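Local coordinates for aeromonas extracellular serine protease (Aeromonas sobria, PDB 3WQB), which cleaves peptide bonds that follow two basic residues, one of them lysine, acting as a secreted calcium-binding serine protease of the furin subfamily and a probable virulence factor, at residues V76-L81 with T117-I122; G134-A139 with M346-S351; K214-G219 with N333-A338; I491-P496 with G545-E550. The protein carries 1 engineered substitution. One frame throughout, in Å; residues are numbered along the deposited sequence.

Interaction 1. Residues V76-L81 with T117-I122; sequences VVDDGL and TSVSGI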
loop_
_atom_site.group_PDB
_atom_site.type_symbol
_atom_site.label_atom_id
_atom_site.label_comp_id
_atom_site.label_asym_id
_atom_site.label_seq_id
_atom_site.Cartn_x
_atom_site.Cartn_y
_atom_site.Cartn_z
ATOM N N VAL A 76 2.778 -2.742 14.211
ATOM C CA VAL A 76 2.552 -3.701 13.140
ATOM C C VAL A 76 1.070 -4.037 13.118
ATOM O O VAL A 76 0.558 -4.749 13.991
ATOM C CB VAL A 76 3.436 -4.950 13.324
ATOM C CG1 VAL A 76 3.155 -5.976 12.256
ATOM C CG2 VAL A 76 4.904 -4.544 13.276
ATOM N N VAL A 77 0.377 -3.467 12.139
ATOM C CA VAL A 77 -1.064 -3.641 11.984
ATOM C C VAL A 77 -1.235 -4.749 10.946
ATOM O O VAL A 77 -1.035 -4.550 9.755
ATOM C CB VAL A 77 -1.739 -2.311 11.571
ATOM C CG1 VAL A 77 -3.257 -2.465 11.500
ATOM C CG2 VAL A 77 -1.357 -1.195 12.551
ATOM N N ASP A 78 -1.550 -5.947 11.414
ATOM C CA ASP A 78 -1.404 -7.122 10.560
ATOM C C ASP A 78 -2.275 -8.272 11.079
ATOM O O ASP A 78 -3.309 -8.024 11.685
ATOM C CB ASP A 78 0.088 -7.492 10.470
ATOM C CG ASP A 78 0.461 -8.137 9.155
ATOM O OD1 ASP A 78 0.090 -9.308 8.941
ATOM O OD2 ASP A 78 1.158 -7.487 8.341
ATOM N N ASP A 79 -1.884 -9.523 10.829
ATOM C CA ASP A 79 -2.726 -10.662 11.203
ATOM C C ASP A 79 -2.500 -11.149 12.633
ATOM O O ASP A 79 -3.205 -12.040 13.103
ATOM C CB ASP A 79 -2.563 -11.809 10.196
ATOM C CG ASP A 79 -1.212 -12.513 10.297
ATOM O OD1 ASP A 79 -0.363 -12.118 11.132
ATOM O OD2 ASP A 79 -1.009 -13.498 9.550
ATOM N N GLY A 80 -1.542 -10.545 13.328
ATOM C CA GLY A 80 -1.098 -11.073 14.611
ATOM C C GLY A 80 0.370 -10.804 14.851
ATOM O O GLY A 80 1.076 -10.295 13.977
ATOM N N LEU A 81 0.820 -11.126 16.058
ATOM C CA LEU A 81 2.224 -11.038 16.422
ATOM C C LEU A 81 2.444 -11.963 17.600
ATOM O O LEU A 81 1.820 -11.789 18.649
ATOM C CB LEU A 81 2.600 -9.597 16.803
ATOM C CG LEU A 81 3.992 -9.338 17.403
ATOM C CD1 LEU A 81 5.130 -9.948 16.601
ATOM C CD2 LEU A 81 4.219 -7.835 17.621
ATOM N N THR A 117 3.967 -11.796 12.308
ATOM C CA THR A 117 5.168 -12.191 13.025
ATOM C C THR A 117 6.381 -12.140 12.094
ATOM O O THR A 117 7.459 -11.677 12.480
ATOM C CB THR A 117 4.961 -13.570 13.669
ATOM O OG1 THR A 117 3.867 -13.476 14.591
ATOM C CG2 THR A 117 6.206 -14.053 14.406
ATOM N N SER A 118 6.188 -12.583 10.856
ATOM C CA SER A 118 7.246 -12.496 9.845
ATOM C C SER A 118 7.615 -11.041 9.525
ATOM O O SER A 118 8.789 -10.692 9.447
ATOM C CB SER A 118 6.836 -13.252 8.580
ATOM O OG SER A 118 6.670 -14.642 8.827
ATOM N N VAL A 119 6.597 -10.206 9.333
ATOM C CA VAL A 119 6.777 -8.758 9.164
ATOM C C VAL A 119 7.592 -8.164 10.315
ATOM O O VAL A 119 8.569 -7.434 10.095
ATOM C CB VAL A 119 5.388 -8.059 9.052
ATOM C CG1 VAL A 119 5.484 -6.546 9.226
ATOM C CG2 VAL A 119 4.738 -8.385 7.721
ATOM N N SER A 120 7.187 -8.493 11.545
ATOM C CA SER A 120 7.816 -7.943 12.730
ATOM C C SER A 120 9.303 -8.252 12.822
ATOM O O SER A 120 10.092 -7.383 13.190
ATOM C CB SER A 120 7.085 -8.399 13.996
ATOM O OG SER A 120 5.759 -7.897 13.983
ATOM N N GLY A 121 9.686 -9.473 12.455
ATOM C CA GLY A 121 11.086 -9.876 12.494
ATOM C C GLY A 121 11.959 -9.131 11.500
ATOM O O GLY A 121 13.116 -8.831 11.791
ATOM N N ILE A 122 11.420 -8.852 10.314
ATOM C CA ILE A 122 12.146 -8.058 9.333
ATOM C C ILE A 122 12.505 -6.701 9.953
ATOM O O ILE A 122 13.628 -6.210 9.795
ATOM C CB ILE A 122 11.338 -7.912 8.035
ATOM C CG1 ILE A 122 11.254 -9.266 7.323
ATOM C CG2 ILE A 122 11.936 -6.827 7.127
ATOM C CD1 ILE A 122 10.186 -9.315 6.248
HETATM O O HOH W 1 1.616 -13.491 12.804
#
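Val-76 and Val-119 point in opposite directions as they pass, so their contact is alongside rather than end-on, with CG1 of Val-76 3.9 Å from CG1 of Val-119. One residue further along the helix, Ser-120 offers its hydroxyl to two apolar groups. CG2 of Val-76 comes to 3.5 Å from OG of Ser-120, and CD1 of Leu-81 reaches the same OG at 3.4 Å. OG of Ser-120 is satisfied within the helix by a hydrogen bond to O of Gly-116. Leu-81 gets there by carrying CG away from its own backbone N (chi1 172°), which swings the branch in over Ser-120.

Strand 73-77 lies inside the parallel sheet of the subtilisin-like domain, and at its end stands Asp-78, which probably belongs to the charge relay system. Its OD1 is hydrogen-bonded to ND1 of His-115 at the start of helix 115-124, while its OD2 lies across Val-119, 3.7 Å from CG2. The backbone N of Asp-79 also reaches OD1 of Asp-78, at 2.7 Å, approaching from the anti side of the carboxylate. Asp-79 in turn takes amides of the opening helical turn, those of His-115 and Gly-116. Water 1 extends the series, giving a hydrogen to OD1 of Asp-79 and accepting one from the backbone N of Thr-117, 2.9 Å away. OG1 of Thr-117 is hydrogen-bonded to the backbone N of Ala-82.

Interaction 2. Residues G134-A139 with M346-S351; sequences GIAPRA and MALLMS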
loop_
_atom_site.group_PDB
_atom_site.type_symbol
_atom_site.label_atom_id
_atom_site.label_comp_id
_atom_site.label_asym_id
_atom_site.label_seq_id
_atom_site.Cartn_x
_atom_site.Cartn_y
_atom_site.Cartn_z
ATOM N N GLY A 134 17.155 -7.983 13.125
ATOM C CA GLY A 134 16.261 -6.997 12.523
ATOM C C GLY A 134 17.012 -5.909 11.774
ATOM O O GLY A 134 18.199 -5.652 12.031
ATOM N N ILE A 135 16.322 -5.265 10.837
ATOM C CA ILE A 135 16.856 -4.068 10.201
ATOM C C ILE A 135 17.137 -2.997 11.261
ATOM O O ILE A 135 18.171 -2.322 11.220
ATOM C CB ILE A 135 15.848 -3.539 9.182
ATOM C CG1 ILE A 135 15.782 -4.466 7.978
ATOM C CG2 ILE A 135 16.183 -2.121 8.721
ATOM C CD1 ILE A 135 14.533 -4.238 7.135
ATOM N N ALA A 136 16.203 -2.868 12.207
ATOM C CA ALA A 136 16.252 -1.884 13.280
ATOM C C ALA A 136 16.052 -2.665 14.586
ATOM O O ALA A 136 14.982 -2.600 15.212
ATOM C CB ALA A 136 15.162 -0.838 13.083
ATOM N N PRO A 137 17.094 -3.410 15.010
ATOM C CA PRO A 137 16.930 -4.385 16.088
ATOM C C PRO A 137 16.787 -3.782 17.481
ATOM O O PRO A 137 16.627 -4.522 18.459
ATOM C CB PRO A 137 18.195 -5.241 15.982
ATOM C CG PRO A 137 19.211 -4.322 15.423
ATOM C CD PRO A 137 18.470 -3.404 14.477
ATOM N N ARG A 138 16.818 -2.461 17.580
ATOM C CA ARG A 138 16.531 -1.809 18.856
ATOM C C ARG A 138 15.193 -1.064 18.860
ATOM O O ARG A 138 14.824 -0.432 19.861
ATOM C CB ARG A 138 17.693 -0.906 19.290
ATOM C CG ARG A 138 18.998 -1.660 19.561
ATOM C CD ARG A 138 20.068 -0.750 20.154
ATOM N NE ARG A 138 19.653 -0.230 21.451
ATOM C CZ ARG A 138 20.133 0.870 22.028
ATOM N NH1 ARG A 138 21.064 1.607 21.436
ATOM N NH2 ARG A 138 19.662 1.240 23.206
ATOM N N ALA A 139 14.460 -1.141 17.749
ATOM C CA ALA A 139 13.118 -0.565 17.698
ATOM C C ALA A 139 12.163 -1.380 18.579
ATOM O O ALA A 139 12.425 -2.556 18.871
ATOM C CB ALA A 139 12.621 -0.493 16.259
ATOM N N MET A 346 13.202 3.454 7.955
ATOM C CA MET A 346 12.678 4.641 8.599
ATOM C C MET A 346 13.091 4.698 10.071
ATOM O O MET A 346 13.520 5.744 10.563
ATOM C CB MET A 346 11.157 4.660 8.469
ATOM C CG MET A 346 10.511 5.973 8.850
ATOM S SD MET A 346 10.919 7.329 7.721
ATOM C CE MET A 346 9.964 6.974 6.250
ATOM N N ALA A 347 12.967 3.570 10.778
ATOM C CA ALA A 347 13.336 3.528 12.190
ATOM C C ALA A 347 14.829 3.811 12.376
ATOM O O ALA A 347 15.227 4.494 13.325
ATOM C CB ALA A 347 12.966 2.198 12.805
ATOM N N LEU A 348 15.659 3.326 11.465
ATOM C CA LEU A 348 17.091 3.620 11.525
ATOM C C LEU A 348 17.327 5.129 11.417
ATOM O O LEU A 348 18.027 5.731 12.239
ATOM C CB LEU A 348 17.865 2.873 10.429
ATOM C CG LEU A 348 17.919 1.350 10.585
ATOM C CD1 LEU A 348 18.725 0.715 9.465
ATOM C CD2 LEU A 348 18.505 0.965 11.935
ATOM N N LEU A 349 16.715 5.746 10.415
ATOM C CA LEU A 349 16.904 7.169 10.202
ATOM C C LEU A 349 16.400 7.977 11.382
ATOM O O LEU A 349 17.069 8.902 11.839
ATOM C CB LEU A 349 16.208 7.618 8.920
ATOM C CG LEU A 349 16.708 6.994 7.623
ATOM C CD1 LEU A 349 15.958 7.599 6.475
ATOM C CD2 LEU A 349 18.198 7.147 7.436
ATOM N N MET A 350 15.214 7.629 11.869
ATOM C CA MET A 350 14.646 8.316 13.018
ATOM C C MET A 350 15.530 8.186 14.248
ATOM O O MET A 350 15.658 9.131 15.021
ATOM C CB MET A 350 13.245 7.796 13.323
ATOM C CG MET A 350 12.204 8.189 12.299
ATOM S SD MET A 350 10.646 7.383 12.689
ATOM C CE MET A 350 9.554 8.267 11.573
ATOM N N SER A 351 16.141 7.025 14.443
ATOM C CA SER A 351 16.988 6.839 15.623
ATOM C C SER A 351 18.264 7.671 15.545
ATOM O O SER A 351 18.757 8.135 16.574
ATOM C CB SER A 351 17.300 5.365 15.879
ATOM O OG SER A 351 18.211 4.816 14.937
#
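The flat group in this contact is the peptide unit joining Ile-135 to Ala-136, and Leu-348 lies over one face of it at the oxygen end. CG and both methyls of the leucine lie on that same side of the plane: CD2 is 3.4 Å from O of Ile-135, more obliquely placed than CD1, which is 3.6 Å from that oxygen. The carbonyl keeps its polar partner elsewhere, in a hydrogen bond to NE2 of His-63.

In the subtilisin-like fold this is where the loop leading into strand 140-144, the outermost strand on its side of the parallel sheet, meets the long helix 335-352. The chain turns here as a type I beta turn from Ala-136 to Ala-139, closed by the backbone bond from N of Ala-139 to O of Ala-136 (3.0 Å). That turn presents two methyl groups to the helix. CB of Ala-136 meets CB of Ala-347 at 3.8 Å, while CB of Ala-139 makes a looser approach to the same methyl.

Leu-348 has CG beside its backbone N (chi1 -68°) and extends onward from there, which carries its two methyls apart to either residue of the peptide. Its side chain and that of Ile-135 cross at about a right angle. CD2 faces Ala-136, 4.0 Å from its CB, whereas CD1 rests 3.9 Å from CG2 of Ile-135.

Interaction 3. Residues K214-G219 with N333-A338; sequences KAAGNG and NGTASA. Engineered in segment 333-338: Ala-336 (natural residue Ser).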
loop_
_atom_site.group_PDB
_atom_site.type_symbol
_atom_site.label_atom_id
_atom_site.label_comp_id
_atom_site.label_asym_id
_atom_site.label_seq_id
_atom_site.Cartn_x
_atom_site.Cartn_y
_atom_site.Cartn_z
ATOM N N LYS A 214 3.136 1.564 3.570
ATOM C CA LYS A 214 2.009 0.883 2.966
ATOM C C LYS A 214 2.419 0.000 1.785
ATOM O O LYS A 214 3.106 0.456 0.869
ATOM C CB LYS A 214 0.996 1.940 2.508
ATOM C CG LYS A 214 -0.284 1.407 1.872
ATOM C CD LYS A 214 -1.104 0.563 2.851
ATOM C CE LYS A 214 -2.518 0.366 2.354
ATOM N NZ LYS A 214 -2.561 -0.464 1.107
ATOM N N ALA A 215 1.996 -1.266 1.810
ATOM C CA ALA A 215 2.273 -2.198 0.716
ATOM C C ALA A 215 1.548 -1.783 -0.559
ATOM O O ALA A 215 0.354 -1.466 -0.525
ATOM C CB ALA A 215 1.852 -3.592 1.119
ATOM N N ALA A 216 2.259 -1.794 -1.688
ATOM C CA ALA A 216 1.629 -1.468 -2.968
ATOM C C ALA A 216 0.634 -2.509 -3.459
ATOM O O ALA A 216 -0.244 -2.191 -4.253
ATOM C CB ALA A 216 2.680 -1.258 -4.022
ATOM N N GLY A 217 0.788 -3.751 -2.999
ATOM C CA GLY A 217 0.066 -4.891 -3.583
ATOM C C GLY A 217 0.979 -5.815 -4.367
ATOM O O GLY A 217 2.083 -5.422 -4.775
ATOM N N ASN A 218 0.495 -7.037 -4.577
ATOM C CA ASN A 218 1.212 -8.092 -5.285
ATOM C C ASN A 218 0.462 -8.501 -6.538
ATOM O O ASN A 218 0.395 -9.692 -6.855
ATOM C CB ASN A 218 1.356 -9.327 -4.386
ATOM C CG ASN A 218 2.103 -9.037 -3.111
ATOM O OD1 ASN A 218 2.908 -8.101 -3.034
ATOM N ND2 ASN A 218 1.860 -9.855 -2.108
ATOM N N GLY A 219 -0.076 -7.516 -7.252
ATOM C CA GLY A 219 -0.972 -7.795 -8.366
ATOM C C GLY A 219 -0.438 -7.499 -9.747
ATOM O O GLY A 219 -1.234 -7.226 -10.653
ATOM N N ASN A 333 7.609 -12.905 1.995
ATOM C CA ASN A 333 7.841 -12.189 0.749
ATOM C C ASN A 333 6.807 -11.079 0.560
ATOM O O ASN A 333 6.136 -10.671 1.507
ATOM C CB ASN A 333 7.808 -13.169 -0.430
ATOM C CG ASN A 333 6.427 -13.735 -0.672
ATOM O OD1 ASN A 333 5.516 -13.531 0.132
ATOM N ND2 ASN A 333 6.255 -14.436 -1.792
ATOM N N GLY A 334 6.698 -10.579 -0.663
ATOM C CA GLY A 334 5.632 -9.668 -1.025
ATOM C C GLY A 334 5.943 -8.209 -0.782
ATOM O O GLY A 334 6.976 -7.847 -0.200
ATOM N N THR A 335 5.037 -7.362 -1.247
ATOM C CA THR A 335 5.088 -5.980 -0.811
ATOM C C THR A 335 4.873 -5.922 0.703
ATOM O O THR A 335 5.247 -4.934 1.339
ATOM C CB THR A 335 4.151 -5.059 -1.610
ATOM O OG1 THR A 335 2.809 -5.566 -1.580
ATOM C CG2 THR A 335 4.637 -4.915 -3.041
ATOM N N ALA A 336 4.328 -6.994 1.290
ATOM C CA ALA A 336 4.268 -7.095 2.765
ATOM C C ALA A 336 5.624 -7.245 3.426
ATOM O O ALA A 336 5.710 -7.113 4.646
ATOM C CB ALA A 336 3.412 -8.230 3.220
ATOM N N SER A 337 6.657 -7.561 2.644
ATOM C CA SER A 337 8.046 -7.567 3.115
ATOM C C SER A 337 8.775 -6.274 2.763
ATOM O O SER A 337 9.628 -5.817 3.512
ATOM C CB SER A 337 8.787 -8.770 2.534
ATOM O OG SER A 337 8.348 -9.963 3.161
ATOM N N ALA A 338 8.435 -5.684 1.619
ATOM C CA ALA A 338 8.969 -4.373 1.258
ATOM C C ALA A 338 8.560 -3.322 2.290
ATOM O O ALA A 338 9.332 -2.412 2.610
ATOM C CB ALA A 338 8.505 -3.979 -0.118
#
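Thr-335 holds OG1 between its own backbone N and carbonyl carbon (chi1 55°), and Asn-218 holds CG beside its backbone N (chi1 -59°); together these torsions bring OD1 of Asn-218 within range of two donors on the one threonine. The backbone N of Thr-335 reaches OD1 at 2.9 Å along a nearly straight bond (174°), lying in the carbonyl plane on a lone pair. OG1 of Thr-335 also donates to OD1, at 2.9 Å, but from above that plane. The hydroxyl also accepts from N of Gly-217 (3.1 Å), and the two bonds together should restrain its rotation. The methyl of Ala-215 packs against it, its CB 3.5 Å from OG1 of Thr-335.

ND2 of Asn-218 is hydrogen-bonded to the backbone of the chain of another protein; that chain also makes backbone hydrogen bonds with Ala-336 and packs a basic side chain against Ala-215, Thr-335 and Ala-336. Ala-336 is an engineered replacement for the probable charge-relay serine. The arrangement is consistent with the subtilisin oxyanion hole, where an asparagine ND2 and the backbone N-H of the nucleophilic serine, at the start of its helix, face the substrate carbonyl.

Interaction 4. Residues I491-P496 with G545-E550; sequences IELVSP and GTWRLE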
loop_
_atom_site.group_PDB
_atom_site.type_symbol
_atom_site.label_atom_id
_atom_site.label_comp_id
_atom_site.label_asym_id
_atom_site.label_seq_id
_atom_site.Cartn_x
_atom_site.Cartn_y
_atom_site.Cartn_z
ATOM N N ILE A 491 -4.759 7.076 -18.295
ATOM C CA ILE A 491 -4.921 8.388 -17.658
ATOM C C ILE A 491 -3.550 8.935 -17.285
ATOM O O ILE A 491 -2.789 8.288 -16.558
ATOM C CB ILE A 491 -5.843 8.291 -16.421
ATOM C CG1 ILE A 491 -7.189 7.666 -16.807
ATOM C CG2 ILE A 491 -6.014 9.660 -15.739
ATOM C CD1 ILE A 491 -8.180 7.518 -15.642
ATOM N N GLU A 492 -3.244 10.125 -17.791
ATOM C CA GLU A 492 -1.926 10.739 -17.645
ATOM C C GLU A 492 -2.062 12.199 -17.228
ATOM O O GLU A 492 -3.031 12.864 -17.575
ATOM C CB GLU A 492 -1.184 10.624 -18.978
ATOM C CG GLU A 492 0.327 10.817 -18.947
ATOM C CD GLU A 492 1.036 10.258 -20.192
ATOM O OE1 GLU A 492 2.272 10.438 -20.289
ATOM O OE2 GLU A 492 0.384 9.629 -21.067
ATOM N N LEU A 493 -1.077 12.685 -16.484
ATOM C CA LEU A 493 -1.053 14.064 -16.008
ATOM C C LEU A 493 0.232 14.748 -16.461
ATOM O O LEU A 493 1.312 14.144 -16.414
ATOM C CB LEU A 493 -1.160 14.103 -14.489
ATOM C CG LEU A 493 -1.302 15.471 -13.810
ATOM C CD1 LEU A 493 -2.618 16.138 -14.188
ATOM C CD2 LEU A 493 -1.180 15.348 -12.296
ATOM N N VAL A 494 0.110 16.002 -16.906
ATOM C CA VAL A 494 1.244 16.780 -17.406
ATOM C C VAL A 494 1.407 18.050 -16.563
ATOM O O VAL A 494 0.440 18.784 -16.338
ATOM C CB VAL A 494 1.059 17.160 -18.905
ATOM C CG1 VAL A 494 2.333 17.776 -19.478
ATOM C CG2 VAL A 494 0.632 15.952 -19.764
ATOM N N SER A 495 2.621 18.300 -16.084
ATOM C CA SER A 495 2.900 19.473 -15.253
ATOM C C SER A 495 3.232 20.702 -16.108
ATOM O O SER A 495 3.463 20.574 -17.312
ATOM C CB SER A 495 4.065 19.169 -14.303
ATOM O OG SER A 495 5.302 19.153 -14.999
ATOM N N PRO A 496 3.287 21.890 -15.486
ATOM C CA PRO A 496 3.681 23.099 -16.220
ATOM C C PRO A 496 5.035 22.970 -16.931
ATOM O O PRO A 496 5.229 23.572 -17.991
ATOM C CB PRO A 496 3.727 24.178 -15.123
ATOM C CG PRO A 496 2.725 23.707 -14.120
ATOM C CD PRO A 496 2.838 22.198 -14.116
ATOM N N GLY A 545 1.495 27.285 -12.997
ATOM C CA GLY A 545 1.233 27.115 -14.411
ATOM C C GLY A 545 0.151 26.095 -14.662
ATOM O O GLY A 545 -0.602 25.719 -13.755
ATOM N N THR A 546 0.078 25.640 -15.906
ATOM C CA THR A 546 -0.998 24.765 -16.322
ATOM C C THR A 546 -0.670 23.287 -16.147
ATOM O O THR A 546 0.432 22.834 -16.489
ATOM C CB THR A 546 -1.421 25.028 -17.779
ATOM O OG1 THR A 546 -0.266 25.058 -18.628
ATOM C CG2 THR A 546 -2.156 26.368 -17.916
ATOM N N TRP A 547 -1.636 22.568 -15.593
ATOM C CA TRP A 547 -1.599 21.117 -15.441
ATOM C C TRP A 547 -2.676 20.500 -16.324
ATOM O O TRP A 547 -3.812 20.977 -16.353
ATOM C CB TRP A 547 -1.874 20.751 -13.989
ATOM C CG TRP A 547 -0.796 21.146 -13.028
ATOM C CD1 TRP A 547 -0.561 22.389 -12.515
ATOM C CD2 TRP A 547 0.158 20.271 -12.425
ATOM N NE1 TRP A 547 0.509 22.348 -11.646
ATOM C CE2 TRP A 547 0.963 21.054 -11.569
ATOM C CE3 TRP A 547 0.415 18.892 -12.535
ATOM C CZ2 TRP A 547 2.021 20.505 -10.832
ATOM C CZ3 TRP A 547 1.464 18.349 -11.808
ATOM C CH2 TRP A 547 2.249 19.156 -10.959
ATOM N N ARG A 548 -2.328 19.448 -17.053
ATOM C CA ARG A 548 -3.257 18.853 -18.004
ATOM C C ARG A 548 -3.512 17.376 -17.730
ATOM O O ARG A 548 -2.573 16.591 -17.596
ATOM C CB ARG A 548 -2.742 19.046 -19.437
ATOM C CG ARG A 548 -3.637 18.460 -20.521
ATOM C CD ARG A 548 -3.136 18.794 -21.911
ATOM N NE ARG A 548 -1.932 18.056 -22.292
ATOM C CZ ARG A 548 -0.716 18.592 -22.400
ATOM N NH1 ARG A 548 -0.528 19.879 -22.123
ATOM N NH2 ARG A 548 0.319 17.840 -22.766
ATOM N N LEU A 549 -4.784 17.013 -17.632
ATOM C CA LEU A 549 -5.178 15.611 -17.557
ATOM C C LEU A 549 -5.473 15.095 -18.954
ATOM O O LEU A 549 -6.132 15.771 -19.747
ATOM C CB LEU A 549 -6.424 15.454 -16.688
ATOM C CG LEU A 549 -6.821 14.012 -16.367
ATOM C CD1 LEU A 549 -5.893 13.422 -15.306
ATOM C CD2 LEU A 549 -8.262 13.959 -15.912
ATOM N N GLU A 550 -4.985 13.895 -19.248
ATOM C CA GLU A 550 -5.195 13.277 -20.547
ATOM C C GLU A 550 -5.802 11.905 -20.335
ATOM O O GLU A 550 -5.305 11.140 -19.516
ATOM C CB GLU A 550 -3.863 13.146 -21.298
ATOM C CG GLU A 550 -3.288 14.464 -21.763
ATOM C CD GLU A 550 -2.048 14.320 -22.623
ATOM O OE1 GLU A 550 -1.522 13.194 -22.790
ATOM O OE2 GLU A 550 -1.601 15.353 -23.158
HETATM O O HOH W 2 -1.789 10.514 -22.492
#
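Trp-547 lays one face of its indole under Ser-495 and Pro-496, where the strand 489-494 has just ended. This belongs to the beta-sandwich P-domain: strands 489-494 and 545-553 are the two inner, antiparallel strands of a four-stranded sheet, their short axes at 169°. CG of Trp-547 stays beside its backbone N (chi1 -68°), which turns the ring toward Ser-495 and Pro-496, just past the partner strand's end. CD of Pro-496 sits over the five-membered ring, 3.4 Å from its centroid, and CB of Ser-495 over the six-membered ring, both as CH-pi contacts. Phe-538 meets the indole edge-to-face, and NE1 is hydrogen-bonded to the carbonyl of Ala-543.

Backbone bonds pair Glu-492 with Glu-550 and Val-494 with Arg-548; N of Val-494 lies 2.8 Å from O of Arg-548. Between them, Leu-493 and Leu-549 form a non-hydrogen-bonded pair on the same face as the indole, and CD2 of Leu-493 comes to 3.9 Å from CE3 of Trp-547.

On the face of Val-494, Arg-548 runs extended and then bends at chi3 (73°), laying its guanidinium over that valine, with CG2 of Val-494 3.6 Å from NH2. The bend also brings NE and NH2 side-on to a single oxygen of Glu-550, a salt bridge of 2.9 Å from NE to OE2. The other oxygen, OE1, approaches OE2 of Glu-492 to 4.4 Å, a proximity that Arg-500, salt-bridged to both glutamates, probably eases. Water 2 donates to each of these two oxygens, standing 2.7 Å from OE2 of Glu-492.

Overall arrangement
Three of the four contacts belong to the subtilisin-like domain and one to the P-domain. Interactions 1 and 3, with centres about 13 Å apart, touch each other and reach the same parallel sheet, bringing the probable charge-relay aspartate towards the engineered position of the serine. Interaction 2 touches interaction 1 and shares helix 335-352 with interaction 3, whose segments both fall between the two of interaction 2 along the chain; that helix thus runs from the active site to the loop before strand 140-144. Interaction 4 comes last, in a separate antiparallel sheet, its centre about 29 Å from that of interaction 3 and 40 Å from that of interaction 1, well away from the catalytic centre.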